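Local atomic coordinates of cell division control protein 45 cdc45 putative (Entamoeba histolytica, PDB entry 6CC2), a protein that is the amoebal Cdc45, probably a component of the CMG replicative helicase (Cdc45-MCM-GINS) and so expected to act in the initiation and elongation of DNA replication. Residues 279-284 and 330-335; 261-266 and 354-359; 26-31 and 54-59. All blocks are in the same frame, centred on the assembly; numbering follows the deposited sequence. Where two conformers were deposited one is given.

Interaction 1: 279-284 and 330-335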
loop_
_atom_site.group_PDB
_atom_site.type_symbol
_atom_site.label_atom_id
_atom_site.label_comp_id
_atom_site.label_asym_id
_atom_site.label_seq_id
_atom_site.Cartn_x
_atom_site.Cartn_y
_atom_site.Cartn_z
ATOM N N SER A 279 6.773 -17.646 5.212
ATOM C CA SER A 279 6.621 -17.785 6.650
ATOM C C SER A 279 6.014 -19.138 7.015
ATOM O O SER A 279 6.439 -19.773 7.969
ATOM C CB SER A 279 5.751 -16.654 7.201
ATOM O OG SER A 279 6.385 -15.399 7.011
ATOM N N LYS A 280 5.007 -19.572 6.266
ATOM C CA LYS A 280 4.326 -20.820 6.568
ATOM C C LYS A 280 5.150 -22.033 6.179
ATOM O O LYS A 280 5.014 -23.081 6.802
ATOM C CB LYS A 280 2.971 -20.847 5.867
ATOM C CG LYS A 280 1.975 -19.890 6.498
ATOM C CD LYS A 280 0.648 -19.851 5.756
ATOM C CE LYS A 280 -0.365 -19.004 6.526
ATOM N NZ LYS A 280 -1.686 -18.952 5.851
ATOM N N LEU A 281 5.995 -21.913 5.157
ATOM C CA LEU A 281 6.892 -23.003 4.797
ATOM C C LEU A 281 8.131 -23.061 5.673
ATOM O O LEU A 281 8.874 -24.042 5.593
ATOM C CB LEU A 281 7.313 -22.880 3.337
ATOM C CG LEU A 281 6.227 -23.045 2.283
ATOM C CD1 LEU A 281 6.774 -22.710 0.909
ATOM C CD2 LEU A 281 5.668 -24.457 2.310
ATOM N N GLY A 282 8.378 -22.043 6.493
ATOM C CA GLY A 282 9.524 -22.071 7.381
ATOM C C GLY A 282 10.868 -21.956 6.691
ATOM O O GLY A 282 11.877 -22.395 7.239
ATOM N N ILE A 283 10.914 -21.333 5.505
ATOM C CA ILE A 283 12.147 -21.262 4.739
ATOM C C ILE A 283 12.976 -20.031 5.054
ATOM O O ILE A 283 14.045 -19.847 4.452
ATOM C CB ILE A 283 11.835 -21.317 3.230
ATOM C CG1 ILE A 283 10.863 -20.218 2.823
ATOM C CG2 ILE A 283 11.264 -22.682 2.882
ATOM C CD1 ILE A 283 10.548 -20.201 1.360
ATOM N N TRP A 284 12.530 -19.180 5.978
ATOM C CA TRP A 284 13.315 -18.031 6.412
ATOM C C TRP A 284 14.024 -18.297 7.737
ATOM O O TRP A 284 14.480 -17.355 8.390
ATOM C CB TRP A 284 12.433 -16.793 6.533
ATOM C CG TRP A 284 11.989 -16.215 5.219
ATOM C CD1 TRP A 284 12.346 -16.626 3.956
ATOM C CD2 TRP A 284 11.109 -15.111 5.038
ATOM N NE1 TRP A 284 11.743 -15.836 3.010
ATOM C CE2 TRP A 284 10.972 -14.899 3.645
ATOM C CE3 TRP A 284 10.407 -14.281 5.918
ATOM C CZ2 TRP A 284 10.188 -13.883 3.124
ATOM C CZ3 TRP A 284 9.617 -13.271 5.389
ATOM C CH2 TRP A 284 9.511 -13.088 4.003
ATOM N N LYS A 330 -2.800 -27.054 1.220
ATOM C CA LYS A 330 -3.702 -27.674 2.182
ATOM C C LYS A 330 -2.945 -28.135 3.422
ATOM O O LYS A 330 -3.456 -28.027 4.540
ATOM C CB LYS A 330 -4.436 -28.856 1.525
ATOM C CG LYS A 330 -5.417 -28.442 0.446
ATOM C CD LYS A 330 -6.038 -29.650 -0.256
ATOM C CE LYS A 330 -5.069 -30.289 -1.241
ATOM N NZ LYS A 330 -5.667 -31.467 -1.939
ATOM N N PHE A 331 -1.725 -28.637 3.241
ATOM C CA PHE A 331 -0.942 -29.129 4.371
ATOM C C PHE A 331 -0.500 -27.985 5.276
ATOM O O PHE A 331 -0.609 -28.083 6.504
ATOM C CB PHE A 331 0.267 -29.910 3.849
ATOM C CG PHE A 331 1.030 -30.645 4.914
ATOM C CD1 PHE A 331 1.977 -29.986 5.684
ATOM C CD2 PHE A 331 0.816 -31.996 5.131
ATOM C CE1 PHE A 331 2.677 -30.657 6.664
ATOM C CE2 PHE A 331 1.522 -32.674 6.112
ATOM C CZ PHE A 331 2.462 -31.996 6.874
ATOM N N TYR A 332 -0.011 -26.890 4.688
ATOM C CA TYR A 332 0.478 -25.742 5.429
ATOM C C TYR A 332 -0.546 -24.628 5.546
ATOM O O TYR A 332 -0.204 -23.525 6.011
ATOM C CB TYR A 332 1.749 -25.188 4.763
ATOM C CG TYR A 332 2.921 -26.150 4.766
ATOM C CD1 TYR A 332 3.705 -26.314 5.899
ATOM C CD2 TYR A 332 3.253 -26.872 3.627
ATOM C CE1 TYR A 332 4.777 -27.194 5.906
ATOM C CE2 TYR A 332 4.325 -27.746 3.621
ATOM C CZ TYR A 332 5.084 -27.904 4.765
ATOM O OH TYR A 332 6.150 -28.772 4.762
ATOM N N HIS A 333 -1.768 -24.846 5.071
ATOM C CA HIS A 333 -2.874 -23.895 5.230
ATOM C C HIS A 333 -2.552 -22.510 4.664
ATOM O O HIS A 333 -2.600 -21.489 5.354
ATOM C CB HIS A 333 -3.278 -23.810 6.705
ATOM C CG HIS A 333 -3.653 -25.134 7.298
ATOM N ND1 HIS A 333 -2.812 -25.843 8.129
ATOM C CD2 HIS A 333 -4.769 -25.888 7.159
ATOM C CE1 HIS A 333 -3.400 -26.971 8.487
ATOM N NE2 HIS A 333 -4.587 -27.023 7.912
ATOM N N PHE A 334 -2.244 -22.481 3.372
ATOM C CA PHE A 334 -2.262 -21.234 2.615
ATOM C C PHE A 334 -3.111 -21.415 1.357
ATOM O O PHE A 334 -2.712 -21.075 0.242
ATOM C CB PHE A 334 -0.855 -20.701 2.290
ATOM C CG PHE A 334 0.099 -21.708 1.670
ATOM C CD1 PHE A 334 0.092 -21.948 0.313
ATOM C CD2 PHE A 334 1.052 -22.351 2.450
ATOM C CE1 PHE A 334 0.979 -22.834 -0.260
ATOM C CE2 PHE A 334 1.946 -23.235 1.896
ATOM C CZ PHE A 334 1.917 -23.486 0.529
ATOM N N GLU A 335 -4.345 -21.893 1.555
ATOM C CA GLU A 335 -5.259 -22.092 0.434
ATOM C C GLU A 335 -5.640 -20.789 -0.239
ATOM O O GLU A 335 -6.017 -20.799 -1.417
ATOM C CB GLU A 335 -6.527 -22.802 0.917
ATOM C CG GLU A 335 -6.302 -24.192 1.513
ATOM C CD GLU A 335 -5.924 -24.155 2.993
ATOM O OE1 GLU A 335 -5.632 -23.061 3.527
ATOM O OE2 GLU A 335 -5.921 -25.234 3.625
#

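Interaction 2: 261-266 and 354-359. With EDO (1,2-ethanediol), chain K.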
loop_
_atom_site.group_PDB
_atom_site.type_symbol
_atom_site.label_atom_id
_atom_site.label_comp_id
_atom_site.label_asym_id
_atom_site.label_seq_id
_atom_site.Cartn_x
_atom_site.Cartn_y
_atom_site.Cartn_z
ATOM N N LEU A 261 4.760 -11.433 -8.273
ATOM C CA LEU A 261 5.373 -11.159 -9.564
ATOM C C LEU A 261 5.896 -12.413 -10.269
ATOM O O LEU A 261 6.809 -12.329 -11.077
ATOM C CB LEU A 261 6.501 -10.126 -9.418
ATOM C CG LEU A 261 6.016 -8.718 -9.085
ATOM C CD1 LEU A 261 7.228 -7.795 -8.900
ATOM C CD2 LEU A 261 5.120 -8.164 -10.165
ATOM N N LEU A 262 5.284 -13.568 -9.994
ATOM C CA LEU A 262 5.762 -14.835 -10.538
ATOM C C LEU A 262 6.004 -14.770 -12.048
ATOM O O LEU A 262 7.060 -15.175 -12.529
ATOM C CB LEU A 262 4.758 -15.931 -10.196
ATOM C CG LEU A 262 5.040 -17.354 -10.718
ATOM C CD1 LEU A 262 6.339 -17.874 -10.139
ATOM C CD2 LEU A 262 3.888 -18.300 -10.419
ATOM N N ARG A 263 5.022 -14.309 -12.822
ATOM C CA ARG A 263 5.169 -14.291 -14.266
ATOM C C ARG A 263 6.300 -13.388 -14.723
ATOM O O ARG A 263 6.799 -13.553 -15.833
ATOM C CB ARG A 263 3.850 -13.872 -14.919
ATOM C CG ARG A 263 2.790 -14.959 -14.932
ATOM C CD ARG A 263 1.479 -14.469 -15.582
ATOM N NE ARG A 263 0.914 -13.382 -14.779
ATOM C CZ ARG A 263 0.211 -13.570 -13.669
ATOM N NH1 ARG A 263 -0.070 -14.791 -13.234
ATOM N NH2 ARG A 263 -0.225 -12.523 -12.991
ATOM N N HIS A 264 6.733 -12.453 -13.882
ATOM C CA HIS A 264 7.761 -11.475 -14.229
ATOM C C HIS A 264 9.059 -11.734 -13.476
ATOM O O HIS A 264 9.939 -10.864 -13.397
ATOM C CB HIS A 264 7.197 -10.083 -13.955
ATOM C CG HIS A 264 5.810 -9.940 -14.483
ATOM N ND1 HIS A 264 5.536 -9.884 -15.836
ATOM C CD2 HIS A 264 4.609 -9.946 -13.858
ATOM C CE1 HIS A 264 4.222 -9.832 -16.006
ATOM N NE2 HIS A 264 3.644 -9.898 -14.825
ATOM N N TRP A 265 9.206 -12.933 -12.947
ATOM C CA TRP A 265 10.344 -13.279 -12.101
ATOM C C TRP A 265 10.715 -14.721 -12.412
ATOM O O TRP A 265 10.650 -15.151 -13.577
ATOM C CB TRP A 265 9.973 -13.079 -10.636
ATOM C CG TRP A 265 11.082 -12.790 -9.699
ATOM C CD1 TRP A 265 12.409 -12.860 -9.934
ATOM C CD2 TRP A 265 10.934 -12.319 -8.346
ATOM N NE1 TRP A 265 13.117 -12.479 -8.807
ATOM C CE2 TRP A 265 12.226 -12.157 -7.818
ATOM C CE3 TRP A 265 9.833 -12.037 -7.542
ATOM C CZ2 TRP A 265 12.449 -11.711 -6.521
ATOM C CZ3 TRP A 265 10.061 -11.601 -6.257
ATOM C CH2 TRP A 265 11.356 -11.438 -5.763
ATOM N N THR A 266 11.141 -15.456 -11.382
ATOM C CA THR A 266 11.442 -16.882 -11.461
ATOM C C THR A 266 10.637 -17.596 -10.384
ATOM O O THR A 266 10.292 -17.004 -9.362
ATOM C CB THR A 266 12.918 -17.207 -11.253
ATOM O OG1 THR A 266 13.290 -16.962 -9.880
ATOM C CG2 THR A 266 13.828 -16.380 -12.176
ATOM N N ALA A 354 -3.649 -7.280 -12.212
ATOM C CA ALA A 354 -3.782 -6.117 -11.338
ATOM C C ALA A 354 -2.946 -6.266 -10.080
ATOM O O ALA A 354 -2.573 -5.251 -9.490
ATOM C CB ALA A 354 -5.255 -5.884 -11.009
ATOM N N PHE A 355 -2.610 -7.506 -9.662
ATOM C CA PHE A 355 -1.663 -7.668 -8.570
ATOM C C PHE A 355 -0.264 -7.276 -9.010
ATOM O O PHE A 355 0.456 -6.584 -8.275
ATOM C CB PHE A 355 -1.657 -9.104 -8.063
ATOM C CG PHE A 355 -2.762 -9.418 -7.096
ATOM C CD1 PHE A 355 -2.858 -8.737 -5.899
ATOM C CD2 PHE A 355 -3.681 -10.393 -7.373
ATOM C CE1 PHE A 355 -3.859 -9.044 -4.994
ATOM C CE2 PHE A 355 -4.673 -10.709 -6.466
ATOM C CZ PHE A 355 -4.761 -10.021 -5.291
ATOM N N ASP A 356 0.143 -7.718 -10.209
ATOM C CA ASP A 356 1.456 -7.342 -10.721
ATOM C C ASP A 356 1.572 -5.826 -10.794
ATOM O O ASP A 356 2.590 -5.234 -10.401
ATOM C CB ASP A 356 1.704 -7.916 -12.113
ATOM C CG ASP A 356 1.686 -9.435 -12.155
ATOM O OD1 ASP A 356 2.110 -10.092 -11.187
ATOM O OD2 ASP A 356 1.233 -9.970 -13.230
ATOM N N ALA A 357 0.540 -5.186 -11.348
ATOM C CA ALA A 357 0.554 -3.741 -11.501
ATOM C C ALA A 357 0.568 -3.034 -10.150
ATOM O O ALA A 357 1.264 -2.017 -9.986
ATOM C CB ALA A 357 -0.655 -3.309 -12.320
ATOM N N ALA A 358 -0.217 -3.533 -9.175
ATOM C CA ALA A 358 -0.186 -2.923 -7.849
ATOM C C ALA A 358 1.194 -3.059 -7.194
ATOM O O ALA A 358 1.677 -2.127 -6.525
ATOM C CB ALA A 358 -1.275 -3.515 -6.980
ATOM N N HIS A 359 1.850 -4.197 -7.368
ATOM C CA HIS A 359 3.209 -4.342 -6.832
ATOM C C HIS A 359 4.147 -3.342 -7.504
ATOM O O HIS A 359 4.966 -2.693 -6.838
ATOM C CB HIS A 359 3.732 -5.772 -7.037
ATOM C CG HIS A 359 3.178 -6.772 -6.086
ATOM N ND1 HIS A 359 3.332 -6.671 -4.719
ATOM C CD2 HIS A 359 2.520 -7.936 -6.311
ATOM C CE1 HIS A 359 2.764 -7.714 -4.138
ATOM N NE2 HIS A 359 2.269 -8.502 -5.079
HETATM C C1 EDO K . 0.337 -19.155 -12.270
HETATM O O1 EDO K . -0.331 -20.143 -13.063
HETATM C C2 EDO K . 1.052 -18.170 -13.189
HETATM O O2 EDO K . 0.121 -17.616 -14.125
HETATM O O HOH W 1 2.021 -10.358 -8.538
HETATM O O HOH W 2 2.749 -12.823 -11.762
#

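Interaction 3: 26-31 and 54-59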
loop_
_atom_site.group_PDB
_atom_site.type_symbol
_atom_site.label_atom_id
_atom_site.label_comp_id
_atom_site.label_asym_id
_atom_site.label_seq_id
_atom_site.Cartn_x
_atom_site.Cartn_y
_atom_site.Cartn_z
ATOM N N GLN A 26 -8.990 20.872 -6.092
ATOM C CA GLN A 26 -7.729 20.448 -5.513
ATOM C C GLN A 26 -7.949 19.090 -4.867
ATOM O O GLN A 26 -8.843 18.939 -4.024
ATOM C CB GLN A 26 -7.266 21.470 -4.477
ATOM C CG GLN A 26 -5.797 21.646 -4.375
ATOM C CD GLN A 26 -5.449 22.703 -3.355
ATOM O OE1 GLN A 26 -6.231 22.954 -2.438
ATOM N NE2 GLN A 26 -4.281 23.304 -3.489
ATOM N N LEU A 27 -7.144 18.096 -5.252
ATOM C CA LEU A 27 -7.274 16.757 -4.709
ATOM C C LEU A 27 -6.021 16.406 -3.923
ATOM O O LEU A 27 -4.929 16.359 -4.489
ATOM C CB LEU A 27 -7.508 15.732 -5.832
ATOM C CG LEU A 27 -8.791 15.981 -6.632
ATOM C CD1 LEU A 27 -8.472 16.715 -7.925
ATOM C CD2 LEU A 27 -9.526 14.689 -6.891
ATOM N N TYR A 28 -6.187 16.208 -2.621
ATOM C CA TYR A 28 -5.103 15.846 -1.713
ATOM C C TYR A 28 -5.026 14.319 -1.640
ATOM O O TYR A 28 -5.998 13.658 -1.284
ATOM C CB TYR A 28 -5.364 16.445 -0.329
ATOM C CG TYR A 28 -5.351 17.953 -0.256
ATOM C CD1 TYR A 28 -6.283 18.718 -0.950
ATOM C CD2 TYR A 28 -4.421 18.618 0.517
ATOM C CE1 TYR A 28 -6.262 20.103 -0.890
ATOM C CE2 TYR A 28 -4.397 19.998 0.607
ATOM C CZ TYR A 28 -5.319 20.737 -0.108
ATOM O OH TYR A 28 -5.286 22.107 -0.020
ATOM N N VAL A 29 -3.863 13.772 -1.983
ATOM C CA VAL A 29 -3.712 12.348 -2.223
ATOM C C VAL A 29 -2.707 11.801 -1.224
ATOM O O VAL A 29 -1.545 12.210 -1.232
ATOM C CB VAL A 29 -3.258 12.067 -3.655
ATOM C CG1 VAL A 29 -3.233 10.569 -3.913
ATOM C CG2 VAL A 29 -4.157 12.775 -4.651
ATOM N N SER A 30 -3.155 10.916 -0.380
ATOM C CA SER A 30 -2.253 10.217 0.536
ATOM C C SER A 30 -1.516 9.086 -0.191
ATOM O O SER A 30 -1.918 8.667 -1.275
ATOM C CB SER A 30 -3.051 9.713 1.718
ATOM O OG SER A 30 -3.970 8.727 1.320
ATOM N N PRO A 31 -0.413 8.583 0.388
ATOM C CA PRO A 31 0.510 7.719 -0.392
ATOM C C PRO A 31 0.125 6.244 -0.432
ATOM O O PRO A 31 0.796 5.368 0.122
ATOM C CB PRO A 31 1.852 7.925 0.314
ATOM C CG PRO A 31 1.610 8.873 1.460
ATOM C CD PRO A 31 0.157 8.973 1.692
ATOM N N SER A 54 -6.119 19.889 -9.806
ATOM C CA SER A 54 -4.706 19.762 -9.498
ATOM C C SER A 54 -4.554 18.734 -8.383
ATOM O O SER A 54 -5.485 18.475 -7.621
ATOM C CB SER A 54 -4.093 21.097 -9.087
ATOM O OG SER A 54 -4.740 21.635 -7.950
ATOM N N ALA A 55 -3.371 18.132 -8.315
ATOM C CA ALA A 55 -3.075 17.141 -7.301
ATOM C C ALA A 55 -2.183 17.752 -6.235
ATOM O O ALA A 55 -1.260 18.500 -6.543
ATOM C CB ALA A 55 -2.384 15.920 -7.917
ATOM N N VAL A 56 -2.433 17.410 -4.988
ATOM C CA VAL A 56 -1.587 17.771 -3.864
ATOM C C VAL A 56 -1.198 16.493 -3.140
ATOM O O VAL A 56 -1.936 15.989 -2.300
ATOM C CB VAL A 56 -2.296 18.745 -2.909
ATOM C CG1 VAL A 56 -1.374 19.124 -1.765
ATOM C CG2 VAL A 56 -2.766 19.980 -3.659
ATOM N N PRO A 57 -0.036 15.938 -3.439
ATOM C CA PRO A 57 0.405 14.731 -2.701
ATOM C C PRO A 57 0.786 15.098 -1.273
ATOM O O PRO A 57 1.666 15.924 -1.054
ATOM C CB PRO A 57 1.607 14.231 -3.505
ATOM C CG PRO A 57 1.471 14.866 -4.861
ATOM C CD PRO A 57 0.862 16.232 -4.576
ATOM N N VAL A 58 0.119 14.480 -0.300
ATOM C CA VAL A 58 0.364 14.771 1.115
ATOM C C VAL A 58 0.863 13.517 1.807
ATOM O O VAL A 58 0.316 12.428 1.604
ATOM C CB VAL A 58 -0.895 15.306 1.831
ATOM C CG1 VAL A 58 -1.241 16.692 1.294
ATOM C CG2 VAL A 58 -2.078 14.326 1.681
ATOM N N ASN A 59 1.878 13.701 2.656
ATOM C CA ASN A 59 2.505 12.619 3.400
ATOM C C ASN A 59 2.087 12.566 4.868
ATOM O O ASN A 59 2.367 11.563 5.529
ATOM C CB ASN A 59 4.039 12.750 3.308
ATOM C CG ASN A 59 4.557 14.122 3.757
ATOM O OD1 ASN A 59 3.951 15.172 3.486
ATOM N ND2 ASN A 59 5.710 14.122 4.425
HETATM O O HOH W 3 -2.761 22.865 -6.053
#

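Interaction 1: 279-284 and 330-335
Lys280 turns CG away from its carbonyl carbon (chi1 -72°) and then runs fully extended, which lays its methylenes beside Phe334 and carries NZ to the backbone of His333. There NZ gives a hydrogen bond of 2.7 Å to His333 O, lying in the carbonyl plane with a C=O...N angle of 149°. The Phe334 ring turns an edge to Lys280, whose CD lies near the ring plane and 3.9 Å from Phe334 CB. The same ammonium also pairs with Glu276 one turn back, so NZ is held by two partners, a carbonyl and a carboxylate. Next along the helix, Leu281 reaches across Tyr332 at about a right angle and sets CD2 over one face of the ring, 3.9 Å from the centroid, a CH-pi contact. Phe331 CD1 lies over the opposite face, so the phenol ring is sandwiched. Leu281 CD2 also touches Phe334 CE2 at 3.9 Å, so one methyl meets both aromatic residues. Gly282 and His333, each with positive phi, are the first residues to leave helical geometry after helices 275-281 and 315-331. Buried Phe334 wedges between them, touching Ile277 on the first and Met325, Tyr328 and Ser329 on the second, just before strand 338-344.

Interaction 2: 261-266 and 354-359
The His264 ring meets Asp356 with its edge: NE2 points at OD2 from 2.9 Å, a weak hydrogen bond, and ring and carboxylate planes stand perpendicular; NE2 also makes a weak bond to Ser351 O. Arg263 CB lies over one face of the imidazole, which also stacks with Phe397 of helix 393-417. The Arg263 guanidinium carries water 2 over one face, and at its edge NH1 gives a hydrogen bond to O2 of an ethanediol, a molecule probably from the crystallisation liquor. A bend at chi3 (-64°) lets NH2 reach Asp356 OD2 at 2.9 Å, a salt bridge on the syn side of OD2 but tilted out of the carboxylate plane, guanidinium and carboxylate 56° apart. NE binds Ser351 O. The other carboxylate oxygen, Asp356 OD1, works through water: it accepts from water 1 at 2.7 Å, which accepts from Leu261 N, and from water 2, which accepts from Arg263 N. Leu261 CD2 packs 3.7 Å from Asp356 OD1. One buried aspartate on helix 354-364 thus gathers loop 261-266 through both oxygens, with Ser353 N adding a bond to OD2. So many donors probably favour ionised Asp356, whose salt-bridge partner Arg263 also pairs with Asp256.

Interaction 3: 26-31 and 54-59
Strands 26-29 and 54-57 run parallel, axes 4.6 Å apart and 28° askew, as the two strands of a beta-alpha-beta unit whose crossover is helix 33-48. Four backbone bonds join them: Leu27 N to Ser54 O, Val56 N to Leu27 O at 2.8 Å, Val29 N to Val56 O, and Val58 N to Val29 O at 3.0 Å. Tyr28 CA adds a C-H...O contact to Val56 O at 3.2 Å. Leu27, Val29, Ala55 and Pro57 face one way: Leu27 and Val29 pack on helix 33-48, Pro57 on Trp374 and Phe378 of helix 374-385, and Ala55 on both helices. On the other face Tyr28 and Val56 lie side by side, and Val56 CB sits over the phenol ring, 4.1 Å from its centroid. A chi1 near 180° (-179°) points Val56 CG1 at Tyr28 CD2 and turns CG2 to Gln26 CG, 3.5 Å away. Val58 CG1 meets the ring at its edge, while Leu64, Val67 and Phe68 of helix 61-71 also touch the tyrosine. Gln26 NE2 binds Thr71 and water 3, which also reaches Ser54 OG. Tyr28 OH donates to Gln26 OE1 at 2.7 Å from above the amide carbonyl plane.

Overall arrangement
Interaction 3 belongs to the parallel sheet near the N-terminus, whereas interactions 1 and 2 lie in the later, mostly helical part of the chain. The chain from 279 to 335 falls within the longer excursion between the segments of interaction 2; these two contacts, centres 20 Å apart, do not touch. All three are partly buried, but interactions 2 and 3 centre about 15 Å from the chain's centre and interaction 1 about 23 Å, with exposed His333 taking part. Chemistry follows place: regular backbone bonding with aliphatic and aromatic packing in the sheet, a charged, hydrated knot around a buried carboxylate in interaction 2, and aromatic packing edged by a lysine in interaction 1. Helix 393-417 touches 261-266 and 279-284 alike.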